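Local coordinates for protein linoleate 11-lipoxygenase (Gaeumannomyces graminis, PDB 5FX8) that oxygenates linoleic and alpha-linolenic acids at a catalytic manganese centre, forming 11S- and 13R-hydroperoxy fatty acids, at residues A[69-74]-A[304-309]. Residues are numbered along the deposited sequence; the frame is centred on the assembly and turned at random.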
loop_
_atom_site.group_PDB
_atom_site.type_symbol
_atom_site.label_atom_id
_atom_site.label_comp_id
_atom_site.label_asym_id
_atom_site.label_seq_id
_atom_site.Cartn_x
_atom_site.Cartn_y
_atom_site.Cartn_z
ATOM N N LEU A 69 -14.154 -20.512 -19.027
ATOM C CA LEU A 69 -13.694 -20.834 -17.698
ATOM C C LEU A 69 -13.472 -19.616 -16.820
ATOM O O LEU A 69 -13.335 -19.777 -15.605
ATOM C CB LEU A 69 -12.400 -21.654 -17.769
ATOM C CG LEU A 69 -12.400 -22.857 -18.707
ATOM C CD1 LEU A 69 -11.041 -23.500 -18.782
ATOM C CD2 LEU A 69 -13.356 -23.823 -18.188
ATOM N N PHE A 70 -13.435 -18.413 -17.390
ATOM C CA PHE A 70 -13.253 -17.182 -16.630
ATOM C C PHE A 70 -14.509 -16.337 -16.791
ATOM O O PHE A 70 -14.706 -15.694 -17.817
ATOM C CB PHE A 70 -12.012 -16.485 -17.101
ATOM C CG PHE A 70 -11.663 -15.252 -16.366
ATOM C CD1 PHE A 70 -12.273 -14.038 -16.661
ATOM C CD2 PHE A 70 -10.632 -15.268 -15.453
ATOM C CE1 PHE A 70 -11.887 -12.874 -16.004
ATOM C CE2 PHE A 70 -10.251 -14.118 -14.798
ATOM C CZ PHE A 70 -10.875 -12.920 -15.075
ATOM N N LEU A 71 -15.360 -16.340 -15.768
ATOM C CA LEU A 71 -16.727 -15.851 -15.862
ATOM C C LEU A 71 -16.921 -14.641 -14.974
ATOM O O LEU A 71 -16.182 -14.419 -14.014
ATOM C CB LEU A 71 -17.731 -16.943 -15.473
ATOM C CG LEU A 71 -17.553 -18.310 -16.166
ATOM C CD1 LEU A 71 -18.496 -19.332 -15.636
ATOM C CD2 LEU A 71 -17.801 -18.202 -17.614
ATOM N N TYR A 72 -17.925 -13.850 -15.319
ATOM C CA TYR A 72 -18.315 -12.726 -14.490
ATOM C C TYR A 72 -19.157 -13.240 -13.341
ATOM O O TYR A 72 -20.220 -13.823 -13.569
ATOM C CB TYR A 72 -19.104 -11.700 -15.288
ATOM C CG TYR A 72 -18.350 -11.064 -16.401
ATOM C CD1 TYR A 72 -17.191 -10.360 -16.155
ATOM C CD2 TYR A 72 -18.803 -11.152 -17.695
ATOM C CE1 TYR A 72 -16.502 -9.786 -17.169
ATOM C CE2 TYR A 72 -18.131 -10.586 -18.694
ATOM C CZ TYR A 72 -16.980 -9.906 -18.429
ATOM O OH TYR A 72 -16.305 -9.337 -19.459
ATOM N N GLY A 73 -18.709 -13.001 -12.114
ATOM C CA GLY A 73 -19.440 -13.416 -10.944
ATOM C C GLY A 73 -20.026 -12.239 -10.203
ATOM O O GLY A 73 -19.788 -11.085 -10.541
ATOM N N PRO A 74 -20.797 -12.506 -9.152
ATOM C CA PRO A 74 -21.372 -11.403 -8.384
ATOM C C PRO A 74 -20.286 -10.528 -7.791
ATOM O O PRO A 74 -19.157 -10.960 -7.562
ATOM C CB PRO A 74 -22.166 -12.111 -7.294
ATOM C CG PRO A 74 -22.351 -13.472 -7.800
ATOM C CD PRO A 74 -21.144 -13.804 -8.547
ATOM N N ALA A 304 -10.879 -7.463 -20.538
ATOM C CA ALA A 304 -9.722 -7.708 -21.399
ATOM C C ALA A 304 -9.323 -9.178 -21.407
ATOM O O ALA A 304 -9.046 -9.742 -22.468
ATOM C CB ALA A 304 -8.531 -6.844 -20.984
ATOM N N PHE A 305 -9.255 -9.809 -20.240
ATOM C CA PHE A 305 -8.819 -11.203 -20.190
ATOM C C PHE A 305 -9.755 -12.112 -20.978
ATOM O O PHE A 305 -9.309 -13.076 -21.593
ATOM C CB PHE A 305 -8.723 -11.655 -18.736
ATOM C CG PHE A 305 -7.981 -12.935 -18.530
ATOM C CD1 PHE A 305 -6.609 -12.980 -18.610
ATOM C CD2 PHE A 305 -8.663 -14.091 -18.195
ATOM C CE1 PHE A 305 -5.945 -14.152 -18.392
ATOM C CE2 PHE A 305 -8.004 -15.265 -17.966
ATOM C CZ PHE A 305 -6.657 -15.306 -18.058
ATOM N N ARG A 306 -11.036 -11.793 -20.998
ATOM C CA ARG A 306 -12.005 -12.529 -21.797
ATOM C C ARG A 306 -11.940 -12.271 -23.307
ATOM O O ARG A 306 -12.720 -12.885 -24.036
ATOM C CB ARG A 306 -13.414 -12.209 -21.292
ATOM C CG ARG A 306 -13.660 -12.735 -19.896
ATOM C CD ARG A 306 -15.060 -12.526 -19.487
ATOM N NE ARG A 306 -15.971 -12.845 -20.570
ATOM C CZ ARG A 306 -16.490 -14.045 -20.792
ATOM N NH1 ARG A 306 -16.200 -15.066 -19.997
ATOM N NH2 ARG A 306 -17.305 -14.215 -21.813
ATOM N N THR A 307 -11.047 -11.416 -23.813
ATOM C CA THR A 307 -11.126 -11.005 -25.217
ATOM C C THR A 307 -9.764 -10.884 -25.897
ATOM O O THR A 307 -9.628 -11.239 -27.067
ATOM C CB THR A 307 -11.845 -9.657 -25.363
ATOM O OG1 THR A 307 -11.297 -8.712 -24.431
ATOM C CG2 THR A 307 -13.341 -9.777 -25.197
ATOM N N LEU A 308 -8.769 -10.343 -25.202
ATOM C CA LEU A 308 -7.418 -10.283 -25.730
ATOM C C LEU A 308 -6.717 -11.611 -25.516
ATOM O O LEU A 308 -6.894 -12.272 -24.487
ATOM C CB LEU A 308 -6.596 -9.193 -25.053
ATOM C CG LEU A 308 -7.213 -7.830 -24.893
ATOM C CD1 LEU A 308 -6.277 -6.952 -24.138
ATOM C CD2 LEU A 308 -7.459 -7.293 -26.245
ATOM N N SER A 309 -5.896 -11.985 -26.487
ATOM C CA SER A 309 -5.098 -13.183 -26.348
ATOM C C SER A 309 -4.102 -13.001 -25.220
ATOM O O SER A 309 -3.674 -11.893 -24.916
ATOM C CB SER A 309 -4.364 -13.472 -27.655
ATOM O OG SER A 309 -3.501 -14.583 -27.556
#
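Phe70 and Phe305 meet in an edge-to-face pair, the edge of Phe305 directed at the face of Phe70, with ring centroids 4.7 Å apart and planes inclined at 52°. Phe305 CD2 sits over the middle of the Phe70 ring and comes within 3.6 Å of Phe70 CD2. A chi1 of -177° carries the Phe70 ring away from its own backbone N and into this position. Ile92 of helix 86-124 touches both rings and Leu88 touches Phe305, while Lys66 makes a cation-pi contact with Phe305, so the aromatic half of the contact is densely packed and buried.

Arg306, just past the end of helix 268-305, supplies the polar half. Its aliphatic stem passes the Phe70 ring at a slant, Arg306 CG lying 3.8 Å from Phe70 CD1, and a bend at chi3 then turns the guanidinium toward the carbonyl of Phe70. There Arg306 NH1 donates to Phe70 O over 2.7 Å; the oxygen lies in the guanidinium plane, at its edge, and the N-H...O angle is 147°. Arg306 CD rests against the phenol of Tyr72, 3.4 Å from Tyr72 CZ. The looser margin is on the strand side: Tyr72 and Leu71 are partly exposed, and Leu71 adds little beyond a distant approach of Leu71 CD2 to Arg306 NH1 at 4.3 Å.

Glu442 of helix 434-444 ties the polar side together, forming a salt bridge with Arg306 NE and a hydrogen bond with Tyr72 OH. The contact thus joins the N-terminal strand 71-73, paired antiparallel with 83-85, to the C-terminal end of the long helix 268-305, away from the manganese site. The salt bridge and the carbonyl bond together probably compensate the buried charge of Arg306 and restrict the turning of its guanidinium.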